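PDB 3RD6: Mll3558 protein from Mesorhizobium loti, which is of unknown function but, as an AHA1-family member with a Bet v 1-like fold, may bind a small hydrophobic ligand or act on a partner protein. Local coordinates for residues A[26-37]-A[141-149]; A[3-11]-A[125-133]. All coordinates share one frame; numbering follows the deposited sequence.

Overall arrangement
Helix 131-148 illustrates how one long helix can be tied down at both ends. Contact 2 holds its beginning, with the turn leading into it, against strand 5-16, the outermost strand on one side of the antiparallel sheet within this chain; contact 1 packs its last turns against helices 20-28 and 30-36. The centres lie about 26 Å apart on opposite sides of the chain's centre, and the nearest atoms are about 7 Å apart, so the two never touch. Along the chain the segments alternate (3-11, 26-37, 125-133, 141-149), and each contact joins an N-terminal piece to the C-terminal region. This is consistent with the helix-grip arrangement of Bet v 1-like proteins, where a sheet wraps around the C-terminal helix.

Contact 1: residues A[26-37]-A[141-149]; sequences AFADKATVRRWR and LLEALAAEL
Trp36 places CG between its backbone N and carbonyl carbon (chi1 53°), while Leu145 holds CG anti to its own N (chi1 169°), so the leucine runs alongside the indole. Leu145 CD1 thereby sits over the indole face in a CH-pi contact, 3.7 Å from the centroid of the five-membered ring; Arg37 CG lies on the opposite face, displaced toward the ring's margin. The indole is a knob among Leu141, Ala144, Leu145 and Glu148. Its rotation is fixed by NE1, which donates in the ring plane to Ala26 O at 2.8 Å. The same CD1 of Leu145 also meets Ala26 CB at 3.5 Å, while CD2 reaches Phe27 CE1 at 3.9 Å. Toward the end of helix 141-148, Glu148 OE2 forms a salt bridge with Arg35, lying at the guanidinium edge and taking weak hydrogen bonds from NE (3.4 Å) and NH2; a water links Glu148 OE1 to Thr32 OG1. An alanine in place of Trp36 is likely to open a gap beside Leu145 and leave Ala26 O without its indole donor. Around these three helices, Leu145 also touches Tyr16 of strand 5-16, Phe27 rests on Leu116 of strand 113-125, and Arg37 forms a salt bridge with Glu58 on strand 57-62.

Contact 2: residues A[3-11]-A[125-133]; sequences HSVIHSTFT and FDGVDSAKG
Two flat groups meet where His3 and Asp126 come together, the imidazole and carboxylate planes turned 71° apart. Asp126 OD2 approaches the imidazole at its CD2 edge. A second ring, that of Phe125, receives Val5 CG2 at its edge, 4.3 Å from CD1. The polar grip is centred on Ser4: its N-H donates to Asp126 OD1 at 2.7 Å, approaching nearly in line with the C-O bond, and its O accepts from Asp126 N at 2.8 Å. One aspartate thus grips both polar backbone atoms of Ser4, with its carboxylate on the N-H and its own N-H on the carbonyl oxygen. Asp126 OD2 has a further partner, a salt bridge with Arg84 of the second subunit, and Thr104 of the same neighbouring subunit is hydrogen-bonded to His7 NE2. Farther along the strand, with CG1 anti to the carbonyl carbon (chi1 -63°) and the chain extended at chi2, Ile6 sends CD1 to the loop, where it meets Asp129 CB at 3.6 Å, the two side chains crossing at about a right angle. Ser8 OG lies 3.6 Å from Ala131 CB, at the first turn of the helix. Val5 and Phe125 form an antiparallel, non-hydrogen-bonded pair, the last rung before the chain leaves the sheet through Asp126 and Gly127, both with positive phi. A final strand paired with the first and then turning into a long C-terminal helix is the hallmark connection of the Bet v 1-like helix-grip fold.

Contact 1: residues A[26-37]-A[141-149]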
ATOM      1  N   ALA A  26      13.570 -13.628  10.108  1.00 39.88           N
ATOM      2  CA  ALA A  26      14.459 -12.766   9.323  1.00 52.49           C
ATOM      3  C   ALA A  26      13.776 -11.489   8.821  1.00 48.68           C
ATOM      4  O   ALA A  26      14.440 -10.566   8.340  1.00 50.77           O
ATOM      5  CB  ALA A  26      15.034 -13.550   8.142  1.00 54.02           C
ATOM      6  N   PHE A  27      12.454 -11.443   8.925  1.00 49.76           N
ATOM      7  CA  PHE A  27      11.702 -10.279   8.487  1.00 45.21           C
ATOM      8  C   PHE A  27      11.220  -9.452   9.665  1.00 45.04           C
ATOM      9  O   PHE A  27      11.154  -8.228   9.592  1.00 36.90           O
ATOM     10  CB  PHE A  27      10.463 -10.696   7.675  1.00 40.22           C
ATOM     11  CG  PHE A  27      10.749 -11.101   6.267  1.00 46.13           C
ATOM     12  CD1 PHE A  27      11.021 -12.428   5.950  1.00 44.67           C
ATOM     13  CD2 PHE A  27      10.712 -10.160   5.246  1.00 26.59           C
ATOM     14  CE1 PHE A  27      11.251 -12.819   4.627  1.00 48.46           C
ATOM     15  CE2 PHE A  27      10.940 -10.539   3.916  1.00 47.17           C
ATOM     16  CZ  PHE A  27      11.208 -11.873   3.613  1.00 48.92           C
ATOM     17  N   ALA A  28      10.875 -10.140  10.746  1.00 41.33           N
ATOM     18  CA  ALA A  28      10.321  -9.503  11.938  1.00 48.48           C
ATOM     19  C   ALA A  28      11.303  -9.030  13.011  1.00 43.91           C
ATOM     20  O   ALA A  28      10.928  -8.257  13.898  1.00 47.19           O
ATOM     21  CB  ALA A  28       9.274 -10.437  12.563  1.00 31.61           C
ATOM     22  N   ASP A  29      12.547  -9.493  12.934  1.00 47.14           N
ATOM     23  CA  ASP A  29      13.573  -9.110  13.907  1.00 45.15           C
ATOM     24  C   ASP A  29      14.449  -7.984  13.355  1.00 43.45           C
ATOM     25  O   ASP A  29      15.218  -8.174  12.413  1.00 48.59           O
ATOM     26  CB  ASP A  29      14.443 -10.320  14.258  1.00 48.12           C
ATOM     27  CG  ASP A  29      15.508  -9.987  15.249  1.00 52.83           C
ATOM     28  OD1 ASP A  29      15.150  -9.523  16.353  1.00 57.63           O
ATOM     29  OD2 ASP A  29      16.698 -10.181  14.926  1.00 58.13           O
ATOM     30  N   LYS A  30      14.338  -6.812  13.963  1.00 48.00           N
ATOM     31  CA  LYS A  30      15.088  -5.635  13.540  1.00 50.52           C
ATOM     32  C   LYS A  30      16.563  -5.898  13.233  1.00 52.04           C
ATOM     33  O   LYS A  30      17.041  -5.577  12.145  1.00 39.25           O
ATOM     34  CB  LYS A  30      14.949  -4.546  14.602  1.00 48.24           C
ATOM     35  CG  LYS A  30      15.526  -3.209  14.219  1.00 45.63           C
ATOM     36  CD  LYS A  30      15.043  -2.153  15.187  1.00 44.70           C
ATOM     37  CE  LYS A  30      15.806  -0.859  15.014  1.00 56.91           C
ATOM     38  NZ  LYS A  30      15.768  -0.371  13.615  1.00 53.60           N
ATOM     39  N   ALA A  31      17.277  -6.496  14.184  1.00 57.00           N
ATOM     40  CA  ALA A  31      18.700  -6.795  14.004  1.00 52.92           C
ATOM     41  C   ALA A  31      18.969  -7.636  12.748  1.00 54.92           C
ATOM     42  O   ALA A  31      19.754  -7.241  11.876  1.00 58.71           O
ATOM     43  CB  ALA A  31      19.236  -7.512  15.232  1.00 56.97           C
ATOM     44  N   THR A  32      18.324  -8.798  12.660  1.00 49.62           N
ATOM     45  CA  THR A  32      18.512  -9.654  11.505  1.00 41.94           C
ATOM     46  C   THR A  32      18.226  -8.854  10.236  1.00 44.67           C
ATOM     47  O   THR A  32      19.037  -8.826   9.305  1.00 50.16           O
ATOM     48  CB  THR A  32      17.580 -10.877  11.541  1.00 47.51           C
ATOM     49  OG1 THR A  32      17.937 -11.712  12.637  1.00 42.99           O
ATOM     50  CG2 THR A  32      17.703 -11.680  10.251  1.00 47.01           C
ATOM     51  N   VAL A  33      17.072  -8.195  10.208  1.00 47.69           N
ATOM     52  CA  VAL A  33      16.684  -7.412   9.046  1.00 39.57           C
ATOM     53  C   VAL A  33      17.805  -6.486   8.600  1.00 40.70           C
ATOM     54  O   VAL A  33      18.145  -6.447   7.417  1.00 39.17           O
ATOM     55  CB  VAL A  33      15.400  -6.574   9.329  1.00 41.22           C
ATOM     56  CG1 VAL A  33      15.013  -5.761   8.119  1.00 39.87           C
ATOM     57  CG2 VAL A  33      14.266  -7.482   9.706  1.00 34.67           C
ATOM     58  N   ARG A  34      18.392  -5.766   9.550  1.00 38.89           N
ATOM     59  CA  ARG A  34      19.461  -4.810   9.239  1.00 47.87           C
ATOM     60  C   ARG A  34      20.722  -5.406   8.647  1.00 52.11           C
ATOM     61  O   ARG A  34      21.679  -4.684   8.411  1.00 69.22           O
ATOM     62  CB  ARG A  34      19.853  -3.997  10.479  1.00 45.91           C
ATOM     63  CG  ARG A  34      18.770  -3.053  10.991  1.00 53.49           C
ATOM     64  CD  ARG A  34      19.377  -1.924  11.833  1.00 48.14           C
ATOM     65  NE  ARG A  34      20.416  -1.211  11.095  1.00 48.50           N
ATOM     66  CZ  ARG A  34      20.762   0.053  11.309  1.00 46.97           C
ATOM     67  NH1 ARG A  34      20.152   0.771  12.248  1.00 42.48           N
ATOM     68  NH2 ARG A  34      21.715   0.604  10.569  1.00 57.48           N
ATOM     69  N   ARG A  35      20.740  -6.711   8.405  1.00 55.79           N
ATOM     70  CA  ARG A  35      21.935  -7.328   7.852  1.00 60.98           C
ATOM     71  C   ARG A  35      21.798  -7.800   6.409  1.00 64.51           C
ATOM     72  O   ARG A  35      22.787  -7.845   5.680  1.00 71.26           O
ATOM     73  CB  ARG A  35      22.409  -8.462   8.764  1.00 60.53           C
ATOM     74  CG  ARG A  35      22.708  -7.987  10.192  1.00 51.51           C
ATOM     75  CD  ARG A  35      23.479  -9.022  11.004  1.00 43.91           C
ATOM     76  NE  ARG A  35      22.721 -10.256  11.208  1.00 45.57           N
ATOM     77  CZ  ARG A  35      21.975 -10.520  12.278  1.00 43.79           C
ATOM     78  NH1 ARG A  35      21.878  -9.641  13.264  1.00 55.23           N
ATOM     79  NH2 ARG A  35      21.322 -11.671  12.366  1.00 44.47           N
ATOM     80  N   TRP A  36      20.588  -8.146   5.975  1.00 64.11           N
ATOM     81  CA  TRP A  36      20.417  -8.570   4.585  1.00 61.67           C
ATOM     82  C   TRP A  36      19.804  -7.506   3.665  1.00 57.63           C
ATOM     83  O   TRP A  36      20.068  -7.512   2.469  1.00 63.11           O
ATOM     84  CB  TRP A  36      19.612  -9.881   4.478  1.00 61.05           C
ATOM     85  CG  TRP A  36      18.281  -9.928   5.180  1.00 62.33           C
ATOM     86  CD1 TRP A  36      18.067 -10.086   6.519  1.00 58.41           C
ATOM     87  CD2 TRP A  36      16.983  -9.907   4.568  1.00 59.14           C
ATOM     88  NE1 TRP A  36      16.716 -10.172   6.779  1.00 61.52           N
ATOM     89  CE2 TRP A  36      16.029 -10.057   5.601  1.00 56.65           C
ATOM     90  CE3 TRP A  36      16.533  -9.767   3.249  1.00 57.99           C
ATOM     91  CZ2 TRP A  36      14.651 -10.087   5.351  1.00 52.12           C
ATOM     92  CZ3 TRP A  36      15.160  -9.796   3.000  1.00 52.13           C
ATOM     93  CH2 TRP A  36      14.238  -9.948   4.047  1.00 45.46           C
ATOM     94  N   ARG A  37      19.015  -6.587   4.221  1.00 55.25           N
ATOM     95  CA  ARG A  37      18.401  -5.526   3.428  1.00 52.36           C
ATOM     96  C   ARG A  37      19.121  -4.182   3.597  1.00 55.09           C
ATOM     97  O   ARG A  37      19.297  -3.434   2.630  1.00 62.15           O
ATOM     98  CB  ARG A  37      16.946  -5.336   3.831  1.00 55.82           C
ATOM     99  CG  ARG A  37      16.053  -6.530   3.627  1.00 57.23           C
ATOM    100  CD  ARG A  37      14.786  -6.303   4.416  1.00 38.88           C
ATOM    101  NE  ARG A  37      14.447  -4.882   4.389  1.00 52.50           N
ATOM    102  CZ  ARG A  37      13.507  -4.329   5.138  1.00 40.34           C
ATOM    103  NH1 ARG A  37      12.807  -5.079   5.980  1.00 36.89           N
ATOM    104  NH2 ARG A  37      13.267  -3.033   5.034  1.00 47.00           N
ATOM    105  N   LEU A 141      18.000  -8.979  -2.947  1.00 55.57           N
ATOM    106  CA  LEU A 141      17.851  -8.941  -1.505  1.00 53.24           C
ATOM    107  C   LEU A 141      17.379 -10.294  -0.973  1.00 48.68           C
ATOM    108  O   LEU A 141      17.760 -10.707   0.111  1.00 50.69           O
ATOM    109  CB  LEU A 141      16.867  -7.828  -1.111  1.00 49.62           C
ATOM    110  CG  LEU A 141      17.418  -6.407  -1.271  1.00 51.74           C
ATOM    111  CD1 LEU A 141      16.276  -5.421  -1.375  1.00 48.80           C
ATOM    112  CD2 LEU A 141      18.330  -6.058  -0.100  1.00 45.80           C
ATOM    113  N   LEU A 142      16.544 -10.979  -1.745  1.00 52.29           N
ATOM    114  CA  LEU A 142      16.035 -12.286  -1.344  1.00 59.90           C
ATOM    115  C   LEU A 142      17.148 -13.310  -1.464  1.00 64.89           C
ATOM    116  O   LEU A 142      17.233 -14.249  -0.668  1.00 60.12           O
ATOM    117  CB  LEU A 142      14.855 -12.723  -2.219  1.00 53.28           C
ATOM    118  CG  LEU A 142      13.503 -12.058  -1.978  1.00 56.16           C
ATOM    119  CD1 LEU A 142      12.525 -12.582  -3.012  1.00 44.34           C
ATOM    120  CD2 LEU A 142      13.012 -12.343  -0.556  1.00 40.78           C
ATOM    121  N   GLU A 143      17.996 -13.128  -2.472  1.00 67.24           N
ATOM    122  CA  GLU A 143      19.131 -14.016  -2.683  1.00 64.44           C
ATOM    123  C   GLU A 143      20.061 -13.773  -1.484  1.00 56.44           C
ATOM    124  O   GLU A 143      20.587 -14.722  -0.897  1.00 59.29           O
ATOM    125  CB  GLU A 143      19.829 -13.669  -4.006  1.00 68.23           C
ATOM    126  CG  GLU A 143      20.516 -14.843  -4.703  1.00 77.58           C
ATOM    127  CD  GLU A 143      21.971 -15.006  -4.306  1.00 88.08           C
ATOM    128  OE1 GLU A 143      22.629 -15.927  -4.828  1.00 83.22           O
ATOM    129  OE2 GLU A 143      22.461 -14.209  -3.478  1.00 94.54           O
ATOM    130  N   ALA A 144      20.226 -12.502  -1.111  1.00 50.48           N
ATOM    131  CA  ALA A 144      21.058 -12.120   0.028  1.00 48.27           C
ATOM    132  C   ALA A 144      20.501 -12.723   1.313  1.00 50.14           C
ATOM    133  O   ALA A 144      21.261 -13.173   2.166  1.00 60.49           O
ATOM    134  CB  ALA A 144      21.112 -10.614   0.148  1.00 39.18           C
ATOM    135  N   LEU A 145      19.175 -12.714   1.454  1.00 56.19           N
ATOM    136  CA  LEU A 145      18.523 -13.292   2.628  1.00 58.10           C
ATOM    137  C   LEU A 145      18.970 -14.746   2.749  1.00 58.25           C
ATOM    138  O   LEU A 145      19.307 -15.218   3.841  1.00 60.93           O
ATOM    139  CB  LEU A 145      17.002 -13.243   2.485  1.00 52.85           C
ATOM    140  CG  LEU A 145      16.179 -14.050   3.506  1.00 46.70           C
ATOM    141  CD1 LEU A 145      16.450 -13.588   4.922  1.00 45.85           C
ATOM    142  CD2 LEU A 145      14.710 -13.899   3.181  1.00 57.79           C
ATOM    143  N   ALA A 146      18.975 -15.437   1.609  1.00 59.59           N
ATOM    144  CA  ALA A 146      19.375 -16.837   1.536  1.00 53.04           C
ATOM    145  C   ALA A 146      20.654 -17.085   2.328  1.00 59.65           C
ATOM    146  O   ALA A 146      20.703 -17.971   3.192  1.00 59.01           O
ATOM    147  CB  ALA A 146      19.560 -17.254   0.082  1.00 46.43           C
ATOM    148  N   ALA A 147      21.680 -16.291   2.041  1.00 60.90           N
ATOM    149  CA  ALA A 147      22.964 -16.420   2.733  1.00 68.46           C
ATOM    150  C   ALA A 147      22.837 -16.184   4.236  1.00 70.62           C
ATOM    151  O   ALA A 147      23.511 -16.833   5.030  1.00 75.08           O
ATOM    152  CB  ALA A 147      23.976 -15.446   2.145  1.00 69.37           C
ATOM    153  N   GLU A 148      21.970 -15.250   4.617  1.00 77.18           N
ATOM    154  CA  GLU A 148      21.750 -14.920   6.019  1.00 77.61           C
ATOM    155  C   GLU A 148      21.137 -16.104   6.776  1.00 78.78           C
ATOM    156  O   GLU A 148      21.099 -16.114   8.008  1.00 76.77           O
ATOM    157  CB  GLU A 148      20.828 -13.705   6.125  1.00 78.33           C
ATOM    158  CG  GLU A 148      21.239 -12.681   7.177  1.00 83.25           C
ATOM    159  CD  GLU A 148      21.275 -13.248   8.592  1.00 86.07           C
ATOM    160  OE1 GLU A 148      20.295 -13.903   9.005  1.00 81.43           O
ATOM    161  OE2 GLU A 148      22.282 -13.028   9.296  1.00 84.90           O
ATOM    162  N   LEU A 149      20.659 -17.100   6.032  1.00 78.05           N
ATOM    163  CA  LEU A 149      20.054 -18.289   6.632  1.00 79.10           C
ATOM    164  C   LEU A 149      20.936 -19.539   6.524  1.00 81.94           C
ATOM    165  O   LEU A 149      21.274 -20.113   7.587  1.00 80.28           O
ATOM    166  CB  LEU A 149      18.680 -18.560   6.004  1.00 76.69           C
ATOM    167  CG  LEU A 149      17.505 -17.719   6.520  1.00 75.44           C
ATOM    168  CD1 LEU A 149      17.767 -16.266   6.234  1.00 72.40           C
ATOM    169  CD2 LEU A 149      16.204 -18.164   5.868  1.00 73.13           C
TER
HETATM  170  O   HOH W   1      19.702 -14.122  11.754  1.00 34.45           O

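Contact 2: residues A[3-11]-A[125-133]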
ATOM      1  N   HIS A   3       1.129  14.544 -15.700  1.00 61.01           N
ATOM      2  CA  HIS A   3       1.529  13.452 -14.763  1.00 64.80           C
ATOM      3  C   HIS A   3       1.066  12.067 -15.232  1.00 64.14           C
ATOM      4  O   HIS A   3       0.006  11.927 -15.845  1.00 64.49           O
ATOM      5  CB  HIS A   3       0.980  13.742 -13.363  1.00 64.00           C
ATOM      6  CG  HIS A   3       1.599  14.940 -12.715  1.00 69.46           C
ATOM      7  ND1 HIS A   3       1.323  16.232 -13.117  1.00 72.67           N
ATOM      8  CD2 HIS A   3       2.507  15.039 -11.719  1.00 72.01           C
ATOM      9  CE1 HIS A   3       2.036  17.073 -12.389  1.00 67.25           C
ATOM     10  NE2 HIS A   3       2.762  16.377 -11.532  1.00 69.57           N
ATOM     11  N   SER A   4       1.859  11.041 -14.928  1.00 59.36           N
ATOM     12  CA  SER A   4       1.520   9.674 -15.331  1.00 58.90           C
ATOM     13  C   SER A   4       1.772   8.646 -14.239  1.00 54.34           C
ATOM     14  O   SER A   4       2.665   8.807 -13.402  1.00 49.45           O
ATOM     15  CB  SER A   4       2.311   9.267 -16.573  1.00 60.19           C
ATOM     16  OG  SER A   4       2.113  10.198 -17.632  1.00 73.83           O
ATOM     17  N   VAL A   5       0.984   7.578 -14.261  1.00 50.14           N
ATOM     18  CA  VAL A   5       1.130   6.522 -13.272  1.00 44.09           C
ATOM     19  C   VAL A   5       1.178   5.167 -13.945  1.00 40.43           C
ATOM     20  O   VAL A   5       0.245   4.786 -14.644  1.00 48.05           O
ATOM     21  CB  VAL A   5      -0.054   6.488 -12.247  1.00 30.13           C
ATOM     22  CG1 VAL A   5       0.169   5.378 -11.229  1.00 37.30           C
ATOM     23  CG2 VAL A   5      -0.191   7.820 -11.545  1.00 30.76           C
ATOM     24  N   ILE A   6       2.270   4.442 -13.726  1.00 42.58           N
ATOM     25  CA  ILE A   6       2.418   3.104 -14.284  1.00 45.22           C
ATOM     26  C   ILE A   6       2.044   2.112 -13.176  1.00 52.04           C
ATOM     27  O   ILE A   6       2.491   2.253 -12.033  1.00 57.45           O
ATOM     28  CB  ILE A   6       3.874   2.823 -14.720  1.00 48.19           C
ATOM     29  CG1 ILE A   6       4.282   3.775 -15.844  1.00 54.39           C
ATOM     30  CG2 ILE A   6       4.012   1.379 -15.182  1.00 42.32           C
ATOM     31  CD1 ILE A   6       5.687   3.536 -16.360  1.00 58.01           C
ATOM     32  N   HIS A   7       1.206   1.130 -13.501  1.00 44.49           N
ATOM     33  CA  HIS A   7       0.813   0.120 -12.529  1.00 35.48           C
ATOM     34  C   HIS A   7       1.296  -1.215 -13.019  1.00 37.15           C
ATOM     35  O   HIS A   7       1.044  -1.584 -14.159  1.00 40.61           O
ATOM     36  CB  HIS A   7      -0.705   0.030 -12.372  1.00 33.33           C
ATOM     37  CG  HIS A   7      -1.325   1.251 -11.779  1.00 29.35           C
ATOM     38  ND1 HIS A   7      -1.840   2.271 -12.547  1.00 34.44           N
ATOM     39  CD2 HIS A   7      -1.471   1.640 -10.494  1.00 28.99           C
ATOM     40  CE1 HIS A   7      -2.277   3.238 -11.762  1.00 31.65           C
ATOM     41  NE2 HIS A   7      -2.065   2.881 -10.509  1.00 21.46           N
ATOM     42  N   SER A   8       1.984  -1.944 -12.152  1.00 37.10           N
ATOM     43  CA  SER A   8       2.479  -3.261 -12.504  1.00 23.21           C
ATOM     44  C   SER A   8       2.580  -4.077 -11.241  1.00 26.14           C
ATOM     45  O   SER A   8       2.553  -3.548 -10.145  1.00 27.09           O
ATOM     46  CB  SER A   8       3.854  -3.165 -13.170  1.00 37.30           C
ATOM     47  OG  SER A   8       4.901  -3.217 -12.207  1.00 46.82           O
ATOM     48  N   THR A   9       2.710  -5.378 -11.412  1.00 21.74           N
ATOM     49  CA  THR A   9       2.821  -6.286 -10.297  1.00 31.73           C
ATOM     50  C   THR A   9       3.817  -7.324 -10.747  1.00 29.40           C
ATOM     51  O   THR A   9       3.888  -7.645 -11.929  1.00 43.52           O
ATOM     52  CB  THR A   9       1.474  -6.998 -10.007  1.00 35.79           C
ATOM     53  OG1 THR A   9       0.457  -6.021  -9.732  1.00 50.92           O
ATOM     54  CG2 THR A   9       1.608  -7.963  -8.823  1.00 29.96           C
ATOM     55  N   PHE A  10       4.604  -7.834  -9.813  1.00 39.50           N
ATOM     56  CA  PHE A  10       5.567  -8.872 -10.134  1.00 34.27           C
ATOM     57  C   PHE A  10       5.633  -9.817  -8.956  1.00 45.55           C
ATOM     58  O   PHE A  10       5.269  -9.451  -7.831  1.00 45.99           O
ATOM     59  CB  PHE A  10       6.949  -8.278 -10.462  1.00 41.89           C
ATOM     60  CG  PHE A  10       7.650  -7.630  -9.300  1.00 46.31           C
ATOM     61  CD1 PHE A  10       8.253  -8.396  -8.317  1.00 38.51           C
ATOM     62  CD2 PHE A  10       7.738  -6.255  -9.209  1.00 39.98           C
ATOM     63  CE1 PHE A  10       8.939  -7.801  -7.255  1.00 38.29           C
ATOM     64  CE2 PHE A  10       8.417  -5.658  -8.155  1.00 42.86           C
ATOM     65  CZ  PHE A  10       9.015  -6.434  -7.182  1.00 34.36           C
ATOM     66  N   THR A  11       6.072 -11.041  -9.216  1.00 48.48           N
ATOM     67  CA  THR A  11       6.168 -12.040  -8.163  1.00 53.35           C
ATOM     68  C   THR A  11       7.493 -12.787  -8.227  1.00 55.32           C
ATOM     69  O   THR A  11       8.027 -13.031  -9.302  1.00 61.45           O
ATOM     70  CB  THR A  11       4.990 -13.009  -8.265  1.00 55.99           C
ATOM     71  OG1 THR A  11       3.798 -12.250  -8.518  1.00 49.18           O
ATOM     72  CG2 THR A  11       4.800 -13.767  -6.960  1.00 51.58           C
ATOM     73  N   PHE A 125       5.706   6.609 -10.407  1.00 40.66           N
ATOM     74  CA  PHE A 125       5.381   7.977 -10.765  1.00 43.91           C
ATOM     75  C   PHE A 125       6.113   8.753 -11.832  1.00 54.11           C
ATOM     76  O   PHE A 125       7.331   8.703 -11.967  1.00 53.28           O
ATOM     77  CB  PHE A 125       5.338   8.827  -9.489  1.00 46.22           C
ATOM     78  CG  PHE A 125       4.426   8.266  -8.432  1.00 42.74           C
ATOM     79  CD1 PHE A 125       3.124   7.892  -8.745  1.00 40.85           C
ATOM     80  CD2 PHE A 125       4.875   8.076  -7.137  1.00 45.22           C
ATOM     81  CE1 PHE A 125       2.299   7.339  -7.787  1.00 44.24           C
ATOM     82  CE2 PHE A 125       4.047   7.521  -6.172  1.00 48.66           C
ATOM     83  CZ  PHE A 125       2.760   7.153  -6.499  1.00 39.01           C
ATOM     84  N   ASP A 126       5.294   9.495 -12.567  1.00 57.35           N
ATOM     85  CA  ASP A 126       5.683  10.395 -13.635  1.00 63.26           C
ATOM     86  C   ASP A 126       6.916  10.029 -14.430  1.00 66.17           C
ATOM     87  O   ASP A 126       8.041  10.345 -14.043  1.00 72.92           O
ATOM     88  CB  ASP A 126       5.803  11.810 -13.060  1.00 61.21           C
ATOM     89  CG  ASP A 126       4.511  12.268 -12.402  1.00 67.02           C
ATOM     90  OD1 ASP A 126       3.436  11.998 -12.982  1.00 66.66           O
ATOM     91  OD2 ASP A 126       4.556  12.890 -11.317  1.00 65.70           O
ATOM     92  N   GLY A 127       6.674   9.379 -15.566  1.00 64.13           N
ATOM     93  CA  GLY A 127       7.746   8.958 -16.446  1.00 66.05           C
ATOM     94  C   GLY A 127       8.455   7.747 -15.888  1.00 64.44           C
ATOM     95  O   GLY A 127       8.487   6.683 -16.507  1.00 64.69           O
ATOM     96  N   VAL A 128       9.016   7.922 -14.699  1.00 61.77           N
ATOM     97  CA  VAL A 128       9.752   6.873 -14.017  1.00 64.32           C
ATOM     98  C   VAL A 128       9.112   5.487 -14.072  1.00 59.35           C
ATOM     99  O   VAL A 128       7.964   5.300 -13.683  1.00 61.33           O
ATOM    100  CB  VAL A 128       9.985   7.261 -12.528  1.00 70.92           C
ATOM    101  CG1 VAL A 128      10.565   6.087 -11.749  1.00 78.12           C
ATOM    102  CG2 VAL A 128      10.925   8.444 -12.457  1.00 71.09           C
ATOM    103  N   ASP A 129       9.870   4.525 -14.587  1.00 57.43           N
ATOM    104  CA  ASP A 129       9.425   3.138 -14.639  1.00 59.20           C
ATOM    105  C   ASP A 129      10.547   2.341 -14.003  1.00 55.29           C
ATOM    106  O   ASP A 129      11.437   1.834 -14.684  1.00 53.32           O
ATOM    107  CB  ASP A 129       9.195   2.643 -16.072  1.00 60.23           C
ATOM    108  CG  ASP A 129       8.606   1.225 -16.110  1.00 64.97           C
ATOM    109  OD1 ASP A 129       9.213   0.307 -15.516  1.00 55.71           O
ATOM    110  OD2 ASP A 129       7.536   1.028 -16.727  1.00 67.62           O
ATOM    111  N   SER A 130      10.506   2.256 -12.682  1.00 51.90           N
ATOM    112  CA  SER A 130      11.513   1.538 -11.927  1.00 46.36           C
ATOM    113  C   SER A 130      11.083   0.113 -11.621  1.00 41.99           C
ATOM    114  O   SER A 130      11.795  -0.615 -10.936  1.00 43.52           O
ATOM    115  CB  SER A 130      11.814   2.294 -10.621  1.00 51.30           C
ATOM    116  OG  SER A 130      10.619   2.665  -9.947  1.00 51.28           O
ATOM    117  N   ALA A 131       9.927  -0.293 -12.134  1.00 44.78           N
ATOM    118  CA  ALA A 131       9.425  -1.641 -11.877  1.00 49.74           C
ATOM    119  C   ALA A 131      10.515  -2.669 -12.150  1.00 51.09           C
ATOM    120  O   ALA A 131      10.808  -3.528 -11.316  1.00 43.90           O
ATOM    121  CB  ALA A 131       8.211  -1.913 -12.752  1.00 45.73           C
ATOM    122  N   LYS A 132      11.130  -2.544 -13.320  1.00 50.50           N
ATOM    123  CA  LYS A 132      12.181  -3.446 -13.763  1.00 46.68           C
ATOM    124  C   LYS A 132      13.342  -3.446 -12.783  1.00 43.95           C
ATOM    125  O   LYS A 132      13.729  -4.512 -12.266  1.00 32.62           O
ATOM    126  CB  LYS A 132      12.656  -3.027 -15.155  1.00 53.22           C
ATOM    127  CG  LYS A 132      11.552  -3.051 -16.225  1.00 63.36           C
ATOM    128  CD  LYS A 132      10.310  -2.261 -15.798  1.00 65.36           C
ATOM    129  CE  LYS A 132       9.239  -2.206 -16.886  1.00 61.80           C
ATOM    130  NZ  LYS A 132       8.875  -3.549 -17.413  1.00 55.28           N
ATOM    131  N   GLY A 133      13.880  -2.250 -12.524  1.00 32.49           N
ATOM    132  CA  GLY A 133      14.985  -2.102 -11.590  1.00 37.73           C
ATOM    133  C   GLY A 133      14.662  -2.518 -10.159  1.00 41.40           C
ATOM    134  O   GLY A 133      15.536  -3.011  -9.435  1.00 44.67           O
TER